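Local coordinates for diaminobutyrate-pyruvate transaminase and L-2,4-diaminobutyrate decarboxylase (Vibrio parahaemolyticus, PDB 2QMA), which probably combines pyridoxal-phosphate-dependent transaminase and L-2,4-diaminobutyrate decarboxylase activities, the present chain being its C-terminal, glutamate-decarboxylase-like domain, at residues 238-243 with 273-278; 207-212 with 229-234; 291-296 with 311-316; 269-274 with 418-423. All coordinates share one frame; numbering follows the deposited sequence.

Interaction 1: 238-243 with 273-278; sequences GTMDIT and AIDDLD
G238-M240 and A273-D275 meet as two loops at the strand ends of the large alpha/beta domain, of the kind found in fold-type I pyridoxal-phosphate enzymes, one leading from strand 229-232 to helix 245-254 and the other from strand 258-265 to helix 277-287. Their touching parts run almost parallel, 11° apart, yet they form no sheet; the one direct hydrogen bond between them is made by D275. The backbone N of M240, a selenomethionine, donates to D275 OD1 at 2.7 Å, reaching it from above the carboxylate, 41° out of its plane. With CG of D275 beside its own backbone N (chi1 -67°), the carboxylate swings towards the other loop. A water also donates to D275 OD1, at 2.7 Å, and to the carbonyl O of G238, while D275 OD2 accepts from the backbone N of T265; the buried carboxylate is therefore held at both oxygens. A further water links the carbonyl O of M240 to the backbone N of D276. CG2 of T239 lies 3.6 Å from CB of A273, which also packs against the G238-T239 peptide. The T239 hydroxyl turns to D237 and N235 in its own loop. D276 occupies the N-cap position of helix 277-287, its OD1 accepting from the backbone N of F279. The other oxygen, D276 OD2, rests 3.7 Å from the CD1 methyl of I242.

Interaction 2: 207-212 with 229-234; sequences CSKKSH and VMTVDA
C207 and S208 pair in parallel register with T231 and V232, their CA atoms 5.0 and 4.7 Å apart, although the touching parts as a whole diverge by 49°. Three backbone hydrogen bonds join them: C207 N to the O of M230 (3.0 Å), V232 N to the O of C207 (2.7 Å), and K209 N to the O of V232, which carries the pairing just past the end of the first strand. There the chain folds into a type I turn from S208 to S211. S208 OG accepts from the backbone N of K210, an ST turn, and S211 OG accepts from the N of S208. On the face bearing C207 and T231, SG of C207 presses on CG1 of V229 at 3.4 Å. K209, bent at chi2 and chi3, brings its CG to 3.3 Å from V232 O and, farther along, its CE to 3.4 Å from T231 OG1. CG of K210 meets the A234 methyl. The two strands are the ends of a beta-alpha-beta unit, with 229-232 outermost in the sheet of this chain: linking helix 214-221 packs on C207 and V229, whereas helix 245-254 receives M230 and V232.

Interaction 3: 291-296 with 311-316; sequences MHVDGA and KGVERA
M291 and V293, on one face of strand 290-295, pack on the loop 312-316, which holds a short 3-10 turn at 313-315 and leads to the neighbouring parallel strand 318-322 of the large alpha/beta sheet. No hydrogen bond crosses between the segments; the contact is apolar and buried. M291 is a selenomethionine whose chain runs out extended, CG anti to the backbone N (chi1 175°), until it bends at chi3 (72°). The bend brings the terminal methyl CE of M291 to the loop, 3.4 Å from the carbonyl O of G312 and 3.8 Å from CB of A316. V293 uses both branches. Its CG1, anti to the backbone N, meets CG2 of V313 at 4.1 Å, the two side chains crossing at about a right angle; CG2 of V293 lies 3.6 Å from CB of A316, whose methyl is thus shared by both strand residues. The turn is braced from within: the G312 carbonyl touched by M291 also accepts from the backbone N of R315, and the backbone N of G312 donates to OE1 of E314. Helix 277-287 closes over the same face, I280 and A281 touching M291, and D278 and D282 pair with the guanidinium group of R315. The tightest carbon-carbon approach is CE of M291 to CA of A316, 3.4 Å, closer than usual for two carbons.

Interaction 4: 269-274 with 418-423; sequences TDHGAI and LLAEPS
S423, H271 and A420 bring together two loops from different parts of the fold: 269-274 follows strand 258-265 of the large sheet, and 418-423 starts at the end of strand 416-418 and runs on towards strand 426-431 of the separate four-stranded antiparallel sheet. S423 contributes the most surface. Its CB points into the bend of the other loop: CB of S423 sits 3.7 Å from the carbonyl O of H271 and equally far from that of G272, and CA of A273 is 4.0 Å from this CB. The bend passes through G272 at positive phi (73°), a conformation glycine adopts readily. In H271, CG lies beside the backbone N (chi1 -69°), which carries the ring out towards the second segment; there it meets the A420 methyl obliquely, CE1 of H271 lying 3.9 Å from CB of A420. L428 of strand 426-431 also touches the H271 side chain. A water bridges the two backbones, donating to the carbonyl O of H271 and accepting from the backbone N of S423 at 2.8 Å. Next to the contact, D270 forms a salt bridge with K469 and a hydrogen bond to T460 on the small sheet, and R309 donates to the carbonyl O of S423. No direct hydrogen bond joins the segments themselves: the carbonyl O of H271 and the N of S423 meet through water, so between these two segments the contact is van der Waals packing plus bridging water.

In the fold
Interactions 1 and 2, centred 10 Å apart, adjoin through the backbone, the N of D241 lying 2.7 Å from the O of D233 in a probable hydrogen bond. Interaction 3 meets interaction 1 at the start of helix 277-287, where the carbonyl O of L277 lies 3.6 Å from SE of M291; it reaches the same sheet as interaction 2. Interaction 4 shares A273 and I274 with interaction 1 and carries the contacts on to the small antiparallel sheet. K325, the predicted pyridoxal-phosphate lysine, carries no cofactor here; its side chain is about 11 Å from G272 of interaction 4, and it touches A296 at the end of the 291-296 segment.

Interaction 1: 238-243 with 273-278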
loop_
_atom_site.group_PDB
_atom_site.type_symbol
_atom_site.label_atom_id
_atom_site.label_comp_id
_atom_site.label_asym_id
_atom_site.label_seq_id
_atom_site.Cartn_x
_atom_site.Cartn_y
_atom_site.Cartn_z
ATOM N N GLY A 238 -23.953 19.767 -1.447
ATOM C CA GLY A 238 -23.229 18.497 -1.497
ATOM C C GLY A 238 -23.516 17.486 -0.379
ATOM O O GLY A 238 -23.143 16.318 -0.492
ATOM N N THR A 239 -24.155 17.934 0.710
ATOM C CA THR A 239 -24.512 17.041 1.831
ATOM C C THR A 239 -25.673 16.082 1.448
ATOM O O THR A 239 -26.502 16.384 0.584
ATOM C CB THR A 239 -24.903 17.860 3.088
ATOM O OG1 THR A 239 -26.052 18.658 2.812
ATOM C CG2 THR A 239 -23.760 18.819 3.512
HETATM N N MSE A 240 -25.754 14.929 2.109
HETATM C CA MSE A 240 -26.858 13.985 1.886
HETATM C C MSE A 240 -28.188 14.671 2.270
HETATM O O MSE A 240 -28.275 15.310 3.344
HETATM C CB MSE A 240 -26.676 12.742 2.779
HETATM C CG MSE A 240 -27.646 11.629 2.408
HETATM SE SE MSE A 240 -27.575 10.189 3.692
HETATM C CE MSE A 240 -25.956 9.323 3.161
ATOM N N ASP A 241 -29.217 14.558 1.409
ATOM C CA ASP A 241 -30.564 15.059 1.795
ATOM C C ASP A 241 -31.252 14.137 2.812
ATOM O O ASP A 241 -31.862 13.121 2.422
ATOM C CB ASP A 241 -31.496 15.301 0.568
ATOM C CG ASP A 241 -32.778 16.075 0.945
ATOM O OD1 ASP A 241 -33.099 16.204 2.149
ATOM O OD2 ASP A 241 -33.462 16.565 0.028
ATOM N N ILE A 242 -31.234 14.490 4.106
ATOM C CA ILE A 242 -31.828 13.586 5.134
ATOM C C ILE A 242 -33.368 13.646 5.193
ATOM O O ILE A 242 -33.980 12.835 5.865
ATOM C CB ILE A 242 -31.202 13.792 6.566
ATOM C CG1 ILE A 242 -31.695 15.122 7.206
ATOM C CG2 ILE A 242 -29.674 13.729 6.453
ATOM C CD1 ILE A 242 -31.381 15.328 8.735
ATOM N N THR A 243 -33.961 14.575 4.430
ATOM C CA THR A 243 -35.417 14.750 4.293
ATOM C C THR A 243 -36.168 13.474 3.983
ATOM O O THR A 243 -37.178 13.206 4.585
ATOM C CB THR A 243 -35.795 15.801 3.178
ATOM O OG1 THR A 243 -35.128 17.033 3.451
ATOM C CG2 THR A 243 -37.253 16.073 3.214
ATOM N N ALA A 273 -18.412 19.007 1.513
ATOM C CA ALA A 273 -19.589 18.904 2.376
ATOM C C ALA A 273 -19.426 17.753 3.401
ATOM O O ALA A 273 -18.817 16.709 3.094
ATOM C CB ALA A 273 -20.837 18.654 1.498
ATOM N N ILE A 274 -19.980 17.976 4.589
ATOM C CA ILE A 274 -19.976 17.003 5.684
ATOM C C ILE A 274 -21.430 16.612 5.981
ATOM O O ILE A 274 -22.238 17.442 6.432
ATOM C CB ILE A 274 -19.188 17.513 6.940
ATOM C CG1 ILE A 274 -17.768 17.935 6.531
ATOM C CG2 ILE A 274 -19.155 16.379 8.027
ATOM C CD1 ILE A 274 -16.865 18.460 7.721
ATOM N N ASP A 275 -21.773 15.364 5.655
ATOM C CA ASP A 275 -23.101 14.828 5.944
ATOM C C ASP A 275 -23.435 15.021 7.435
ATOM O O ASP A 275 -22.541 15.221 8.283
ATOM C CB ASP A 275 -23.201 13.334 5.571
ATOM C CG ASP A 275 -23.112 13.087 4.062
ATOM O OD1 ASP A 275 -23.461 13.974 3.237
ATOM O OD2 ASP A 275 -22.663 11.996 3.695
ATOM N N ASP A 276 -24.728 15.043 7.732
ATOM C CA ASP A 276 -25.202 15.031 9.082
ATOM C C ASP A 276 -24.996 13.618 9.704
ATOM O O ASP A 276 -25.897 12.738 9.686
ATOM C CB ASP A 276 -26.696 15.430 9.107
ATOM C CG ASP A 276 -27.229 15.565 10.522
ATOM O OD1 ASP A 276 -26.559 15.085 11.466
ATOM O OD2 ASP A 276 -28.358 16.106 10.675
ATOM N N LEU A 277 -23.783 13.414 10.214
ATOM C CA LEU A 277 -23.333 12.128 10.703
ATOM C C LEU A 277 -24.161 11.679 11.911
ATOM O O LEU A 277 -24.407 10.511 12.090
ATOM C CB LEU A 277 -21.855 12.227 11.086
ATOM C CG LEU A 277 -20.813 12.488 9.999
ATOM C CD1 LEU A 277 -19.333 12.278 10.581
ATOM C CD2 LEU A 277 -21.110 11.643 8.730
ATOM N N ASP A 278 -24.579 12.621 12.751
ATOM C CA ASP A 278 -25.409 12.262 13.903
ATOM C C ASP A 278 -26.771 11.704 13.512
ATOM O O ASP A 278 -27.240 10.733 14.065
ATOM C CB ASP A 278 -25.563 13.476 14.825
ATOM C CG ASP A 278 -25.808 13.068 16.247
ATOM O OD1 ASP A 278 -25.032 12.269 16.796
ATOM O OD2 ASP A 278 -26.767 13.561 16.826
HETATM O O HOH W 1 -22.716 13.739 0.669
HETATM O O HOH W 2 -26.544 15.449 5.579
#

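Interaction 2: 207-212 with 229-234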
loop_
_atom_site.group_PDB
_atom_site.type_symbol
_atom_site.label_atom_id
_atom_site.label_comp_id
_atom_site.label_asym_id
_atom_site.label_seq_id
_atom_site.Cartn_x
_atom_site.Cartn_y
_atom_site.Cartn_z
ATOM N N CYS A 207 -25.969 5.400 0.434
ATOM C CA CYS A 207 -25.028 6.524 0.396
ATOM C C CYS A 207 -25.643 7.700 -0.381
ATOM O O CYS A 207 -26.750 7.594 -0.904
ATOM C CB CYS A 207 -23.690 6.088 -0.216
ATOM S SG CYS A 207 -23.798 5.635 -1.919
ATOM N N SER A 208 -24.944 8.821 -0.422
ATOM C CA SER A 208 -25.470 9.992 -1.122
ATOM C C SER A 208 -24.946 9.955 -2.545
ATOM O O SER A 208 -23.991 9.235 -2.852
ATOM C CB SER A 208 -25.116 11.285 -0.413
ATOM O OG SER A 208 -23.846 11.761 -0.777
ATOM N N LYS A 209 -25.574 10.730 -3.422
ATOM C CA LYS A 209 -25.064 10.922 -4.773
ATOM C C LYS A 209 -23.649 11.521 -4.826
ATOM O O LYS A 209 -22.950 11.391 -5.845
ATOM C CB LYS A 209 -26.066 11.748 -5.593
ATOM C CG LYS A 209 -27.478 11.114 -5.595
ATOM C CD LYS A 209 -28.113 11.109 -6.975
ATOM C CE LYS A 209 -27.694 9.841 -7.746
ATOM N NZ LYS A 209 -28.370 9.725 -9.097
ATOM N N LYS A 210 -23.224 12.176 -3.744
ATOM C CA LYS A 210 -21.887 12.769 -3.707
ATOM C C LYS A 210 -20.831 11.939 -2.926
ATOM O O LYS A 210 -19.725 12.451 -2.675
ATOM C CB LYS A 210 -21.932 14.238 -3.192
ATOM C CG LYS A 210 -22.691 15.230 -4.056
ATOM C CD LYS A 210 -21.919 15.617 -5.331
ATOM C CE LYS A 210 -22.622 16.691 -6.133
ATOM N NZ LYS A 210 -22.234 16.597 -7.583
ATOM N N SER A 211 -21.155 10.686 -2.546
ATOM C CA SER A 211 -20.212 9.849 -1.803
ATOM C C SER A 211 -19.099 9.468 -2.776
ATOM O O SER A 211 -19.300 9.545 -3.989
ATOM C CB SER A 211 -20.875 8.568 -1.263
ATOM O OG SER A 211 -21.809 8.820 -0.232
ATOM N N HIS A 212 -17.940 9.063 -2.246
ATOM C CA HIS A 212 -16.827 8.615 -3.100
ATOM C C HIS A 212 -17.157 7.309 -3.841
ATOM O O HIS A 212 -17.789 6.422 -3.287
ATOM C CB HIS A 212 -15.510 8.510 -2.317
ATOM C CG HIS A 212 -14.307 8.513 -3.205
ATOM N ND1 HIS A 212 -13.605 7.367 -3.509
ATOM C CD2 HIS A 212 -13.717 9.515 -3.902
ATOM C CE1 HIS A 212 -12.610 7.669 -4.329
ATOM N NE2 HIS A 212 -12.666 8.963 -4.597
ATOM N N VAL A 229 -25.863 -0.720 -4.230
ATOM C CA VAL A 229 -25.735 0.641 -3.690
ATOM C C VAL A 229 -27.009 1.406 -3.962
ATOM O O VAL A 229 -27.446 1.524 -5.106
ATOM C CB VAL A 229 -24.517 1.379 -4.275
ATOM C CG1 VAL A 229 -24.376 2.803 -3.684
ATOM C CG2 VAL A 229 -23.251 0.595 -4.026
HETATM N N MSE A 230 -27.592 1.934 -2.885
HETATM C CA MSE A 230 -28.846 2.672 -2.923
HETATM C C MSE A 230 -28.494 4.130 -2.674
HETATM O O MSE A 230 -28.034 4.486 -1.587
HETATM C CB MSE A 230 -29.668 2.169 -1.738
HETATM C CG MSE A 230 -31.008 1.769 -2.050
HETATM SE SE MSE A 230 -31.715 1.076 -0.357
HETATM C CE MSE A 230 -33.255 1.983 -0.733
ATOM N N THR A 231 -28.664 4.990 -3.668
ATOM C CA THR A 231 -28.215 6.356 -3.473
ATOM C C THR A 231 -29.377 7.237 -2.987
ATOM O O THR A 231 -30.554 6.999 -3.297
ATOM C CB THR A 231 -27.544 6.971 -4.711
ATOM O OG1 THR A 231 -28.553 7.214 -5.697
ATOM C CG2 THR A 231 -26.439 6.057 -5.300
ATOM N N VAL A 232 -29.047 8.229 -2.182
ATOM C CA VAL A 232 -30.020 9.196 -1.695
ATOM C C VAL A 232 -29.639 10.550 -2.283
ATOM O O VAL A 232 -28.452 10.863 -2.407
ATOM C CB VAL A 232 -29.992 9.268 -0.137
ATOM C CG1 VAL A 232 -31.054 10.225 0.403
ATOM C CG2 VAL A 232 -30.190 7.866 0.459
ATOM N N ASP A 233 -30.635 11.375 -2.603
ATOM C CA ASP A 233 -30.369 12.695 -3.157
ATOM C C ASP A 233 -29.466 13.497 -2.238
ATOM O O ASP A 233 -29.519 13.333 -1.013
ATOM C CB ASP A 233 -31.678 13.453 -3.340
ATOM C CG ASP A 233 -32.544 12.869 -4.447
ATOM O OD1 ASP A 233 -32.009 12.086 -5.263
ATOM O OD2 ASP A 233 -33.753 13.194 -4.495
ATOM N N ALA A 234 -28.616 14.315 -2.850
ATOM C CA ALA A 234 -27.793 15.283 -2.166
ATOM C C ALA A 234 -28.428 16.689 -2.245
ATOM O O ALA A 234 -29.102 17.057 -3.230
ATOM C CB ALA A 234 -26.374 15.292 -2.738
#

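Interaction 3: 291-296 with 311-316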
loop_
_atom_site.group_PDB
_atom_site.type_symbol
_atom_site.label_atom_id
_atom_site.label_comp_id
_atom_site.label_asym_id
_atom_site.label_seq_id
_atom_site.Cartn_x
_atom_site.Cartn_y
_atom_site.Cartn_z
HETATM N N MSE A 291 -22.923 2.069 10.348
HETATM C CA MSE A 291 -22.573 3.349 9.783
HETATM C C MSE A 291 -21.080 3.373 9.614
HETATM O O MSE A 291 -20.323 3.227 10.593
HETATM C CB MSE A 291 -22.982 4.548 10.638
HETATM C CG MSE A 291 -22.390 5.877 9.937
HETATM SE SE MSE A 291 -22.945 7.513 10.843
HETATM C CE MSE A 291 -21.885 7.399 12.459
ATOM N N HIS A 292 -20.681 3.557 8.373
ATOM C CA HIS A 292 -19.273 3.731 8.021
ATOM C C HIS A 292 -19.087 5.208 7.709
ATOM O O HIS A 292 -19.808 5.767 6.852
ATOM C CB HIS A 292 -18.847 2.819 6.833
ATOM C CG HIS A 292 -17.468 3.151 6.324
ATOM N ND1 HIS A 292 -16.317 2.812 7.005
ATOM C CD2 HIS A 292 -17.062 3.847 5.223
ATOM C CE1 HIS A 292 -15.264 3.283 6.358
ATOM N NE2 HIS A 292 -15.681 3.880 5.253
ATOM N N VAL A 293 -18.119 5.848 8.374
ATOM C CA VAL A 293 -17.834 7.275 8.089
ATOM C C VAL A 293 -16.640 7.378 7.136
ATOM O O VAL A 293 -15.540 6.958 7.481
ATOM C CB VAL A 293 -17.599 8.123 9.360
ATOM C CG1 VAL A 293 -17.129 9.573 8.914
ATOM C CG2 VAL A 293 -18.870 8.177 10.221
ATOM N N ASP A 294 -16.850 7.908 5.930
ATOM C CA ASP A 294 -15.726 8.139 5.050
ATOM C C ASP A 294 -15.127 9.526 5.392
ATOM O O ASP A 294 -15.570 10.585 4.871
ATOM C CB ASP A 294 -16.145 8.033 3.572
ATOM C CG ASP A 294 -14.964 8.259 2.586
ATOM O OD1 ASP A 294 -13.833 8.561 3.032
ATOM O OD2 ASP A 294 -15.192 8.157 1.349
ATOM N N GLY A 295 -14.108 9.543 6.242
ATOM C CA GLY A 295 -13.522 10.833 6.561
ATOM C C GLY A 295 -12.193 11.072 5.915
ATOM O O GLY A 295 -11.378 11.784 6.487
ATOM N N ALA A 296 -11.993 10.495 4.728
ATOM C CA ALA A 296 -10.710 10.574 4.024
ATOM C C ALA A 296 -10.276 12.040 3.899
ATOM O O ALA A 296 -9.134 12.353 4.228
ATOM C CB ALA A 296 -10.756 9.832 2.662
ATOM N N LYS A 311 -19.776 15.966 14.484
ATOM C CA LYS A 311 -20.641 15.408 15.531
ATOM C C LYS A 311 -21.374 14.143 15.048
ATOM O O LYS A 311 -22.016 14.183 14.028
ATOM C CB LYS A 311 -21.662 16.460 16.029
ATOM C CG LYS A 311 -22.518 15.916 17.193
ATOM C CD LYS A 311 -21.581 15.666 18.412
ATOM C CE LYS A 311 -22.317 15.032 19.581
ATOM N NZ LYS A 311 -21.368 14.753 20.697
ATOM N N GLY A 312 -21.271 13.030 15.775
ATOM C CA GLY A 312 -21.823 11.751 15.271
ATOM C C GLY A 312 -20.721 10.793 14.829
ATOM O O GLY A 312 -20.864 9.578 14.893
ATOM N N VAL A 313 -19.584 11.351 14.424
ATOM C CA VAL A 313 -18.425 10.497 14.055
ATOM C C VAL A 313 -18.065 9.581 15.207
ATOM O O VAL A 313 -17.711 8.418 14.978
ATOM C CB VAL A 313 -17.180 11.300 13.522
ATOM C CG1 VAL A 313 -16.468 12.003 14.655
ATOM C CG2 VAL A 313 -16.179 10.354 12.787
ATOM N N GLU A 314 -18.203 10.053 16.454
ATOM C CA GLU A 314 -17.825 9.170 17.578
ATOM C C GLU A 314 -18.686 7.885 17.755
ATOM O O GLU A 314 -18.319 6.998 18.535
ATOM C CB GLU A 314 -17.789 9.941 18.920
ATOM C CG GLU A 314 -19.173 10.336 19.509
ATOM C CD GLU A 314 -20.011 11.355 18.691
ATOM O OE1 GLU A 314 -19.467 12.083 17.768
ATOM O OE2 GLU A 314 -21.232 11.451 19.038
ATOM N N ARG A 315 -19.829 7.833 17.087
ATOM C CA ARG A 315 -20.778 6.716 17.159
ATOM C C ARG A 315 -20.666 5.723 15.984
ATOM O O ARG A 315 -21.348 4.687 15.996
ATOM C CB ARG A 315 -22.206 7.278 17.185
ATOM C CG ARG A 315 -22.439 8.388 18.280
ATOM C CD ARG A 315 -23.757 9.130 18.052
ATOM N NE ARG A 315 -24.860 8.193 18.023
ATOM C CZ ARG A 315 -26.064 8.457 17.526
ATOM N NH1 ARG A 315 -26.977 7.509 17.580
ATOM N NH2 ARG A 315 -26.342 9.641 16.956
ATOM N N ALA A 316 -19.775 6.020 15.013
ATOM C CA ALA A 316 -19.607 5.192 13.799
ATOM C C ALA A 316 -19.240 3.767 14.152
ATOM O O ALA A 316 -18.483 3.518 15.110
ATOM C CB ALA A 316 -18.518 5.776 12.910
#

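Interaction 4: 269-274 with 418-423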
loop_
_atom_site.group_PDB
_atom_site.type_symbol
_atom_site.label_atom_id
_atom_site.label_comp_id
_atom_site.label_asym_id
_atom_site.label_seq_id
_atom_site.Cartn_x
_atom_site.Cartn_y
_atom_site.Cartn_z
ATOM N N THR A 269 -15.672 15.019 -2.260
ATOM C CA THR A 269 -14.462 15.321 -3.065
ATOM C C THR A 269 -14.502 16.723 -3.675
ATOM O O THR A 269 -13.498 17.443 -3.618
ATOM C CB THR A 269 -14.175 14.228 -4.154
ATOM O OG1 THR A 269 -13.931 12.982 -3.506
ATOM C CG2 THR A 269 -12.938 14.586 -5.025
ATOM N N ASP A 270 -15.660 17.116 -4.214
ATOM C CA ASP A 270 -15.807 18.410 -4.871
ATOM C C ASP A 270 -16.213 19.574 -3.960
ATOM O O ASP A 270 -15.589 20.660 -4.027
ATOM C CB ASP A 270 -16.771 18.307 -6.063
ATOM C CG ASP A 270 -16.220 17.430 -7.203
ATOM O OD1 ASP A 270 -14.966 17.330 -7.400
ATOM O OD2 ASP A 270 -17.055 16.829 -7.918
ATOM N N HIS A 271 -17.251 19.359 -3.139
ATOM C CA HIS A 271 -17.778 20.395 -2.257
ATOM C C HIS A 271 -17.075 20.492 -0.910
ATOM O O HIS A 271 -17.063 21.552 -0.280
ATOM C CB HIS A 271 -19.304 20.222 -2.056
ATOM C CG HIS A 271 -20.095 20.513 -3.300
ATOM N ND1 HIS A 271 -20.695 21.735 -3.535
ATOM C CD2 HIS A 271 -20.357 19.756 -4.385
ATOM C CE1 HIS A 271 -21.293 21.716 -4.710
ATOM N NE2 HIS A 271 -21.106 20.529 -5.247
ATOM N N GLY A 272 -16.519 19.388 -0.423
ATOM C CA GLY A 272 -16.062 19.385 0.965
ATOM C C GLY A 272 -17.207 19.350 1.970
ATOM O O GLY A 272 -17.014 19.647 3.127
ATOM N N ALA A 273 -18.412 19.007 1.513
ATOM C CA ALA A 273 -19.589 18.904 2.376
ATOM C C ALA A 273 -19.426 17.753 3.401
ATOM O O ALA A 273 -18.817 16.709 3.094
ATOM C CB ALA A 273 -20.837 18.654 1.498
ATOM N N ILE A 274 -19.980 17.976 4.589
ATOM C CA ILE A 274 -19.976 17.003 5.684
ATOM C C ILE A 274 -21.430 16.612 5.981
ATOM O O ILE A 274 -22.238 17.442 6.432
ATOM C CB ILE A 274 -19.188 17.513 6.940
ATOM C CG1 ILE A 274 -17.768 17.935 6.531
ATOM C CG2 ILE A 274 -19.155 16.379 8.027
ATOM C CD1 ILE A 274 -16.865 18.460 7.721
ATOM N N LEU A 418 -18.678 32.441 -9.277
ATOM C CA LEU A 418 -18.624 31.493 -8.202
ATOM C C LEU A 418 -19.797 30.500 -8.365
ATOM O O LEU A 418 -20.954 30.928 -8.525
ATOM C CB LEU A 418 -18.656 32.221 -6.845
ATOM C CG LEU A 418 -18.645 31.338 -5.589
ATOM C CD1 LEU A 418 -17.269 30.724 -5.396
ATOM C CD2 LEU A 418 -19.057 32.106 -4.357
ATOM N N LEU A 419 -19.507 29.195 -8.327
ATOM C CA LEU A 419 -20.550 28.152 -8.515
ATOM C C LEU A 419 -21.091 27.412 -7.241
ATOM O O LEU A 419 -22.098 26.690 -7.313
ATOM C CB LEU A 419 -20.101 27.142 -9.572
ATOM C CG LEU A 419 -20.028 27.736 -10.993
ATOM C CD1 LEU A 419 -19.210 26.845 -11.919
ATOM C CD2 LEU A 419 -21.438 28.015 -11.564
ATOM N N ALA A 420 -20.434 27.590 -6.104
ATOM C CA ALA A 420 -20.912 27.030 -4.826
ATOM C C ALA A 420 -20.320 27.794 -3.653
ATOM O O ALA A 420 -19.235 28.388 -3.754
ATOM C CB ALA A 420 -20.571 25.528 -4.713
ATOM N N GLU A 421 -21.044 27.813 -2.538
ATOM C CA GLU A 421 -20.499 28.417 -1.345
ATOM C C GLU A 421 -19.669 27.313 -0.731
ATOM O O GLU A 421 -20.152 26.173 -0.632
ATOM C CB GLU A 421 -21.614 28.897 -0.396
ATOM C CG GLU A 421 -22.438 30.104 -0.904
ATOM C CD GLU A 421 -21.610 31.338 -1.260
ATOM O OE1 GLU A 421 -20.517 31.550 -0.666
ATOM O OE2 GLU A 421 -22.059 32.099 -2.159
ATOM N N PRO A 422 -18.410 27.619 -0.325
ATOM C CA PRO A 422 -17.534 26.536 0.146
ATOM C C PRO A 422 -17.987 25.932 1.466
ATOM O O PRO A 422 -18.620 26.617 2.259
ATOM C CB PRO A 422 -16.176 27.229 0.349
ATOM C CG PRO A 422 -16.275 28.544 -0.348
ATOM C CD PRO A 422 -17.726 28.925 -0.312
ATOM N N SER A 423 -17.622 24.672 1.702
ATOM C CA SER A 423 -17.957 23.963 2.945
ATOM C C SER A 423 -16.710 23.492 3.671
ATOM O O SER A 423 -16.721 23.226 4.874
ATOM C CB SER A 423 -18.883 22.784 2.646
ATOM O OG SER A 423 -20.079 23.269 2.012
HETATM O O HOH W 3 -15.472 23.932 0.085
HETATM O O HOH W 4 -18.750 23.626 -1.377
#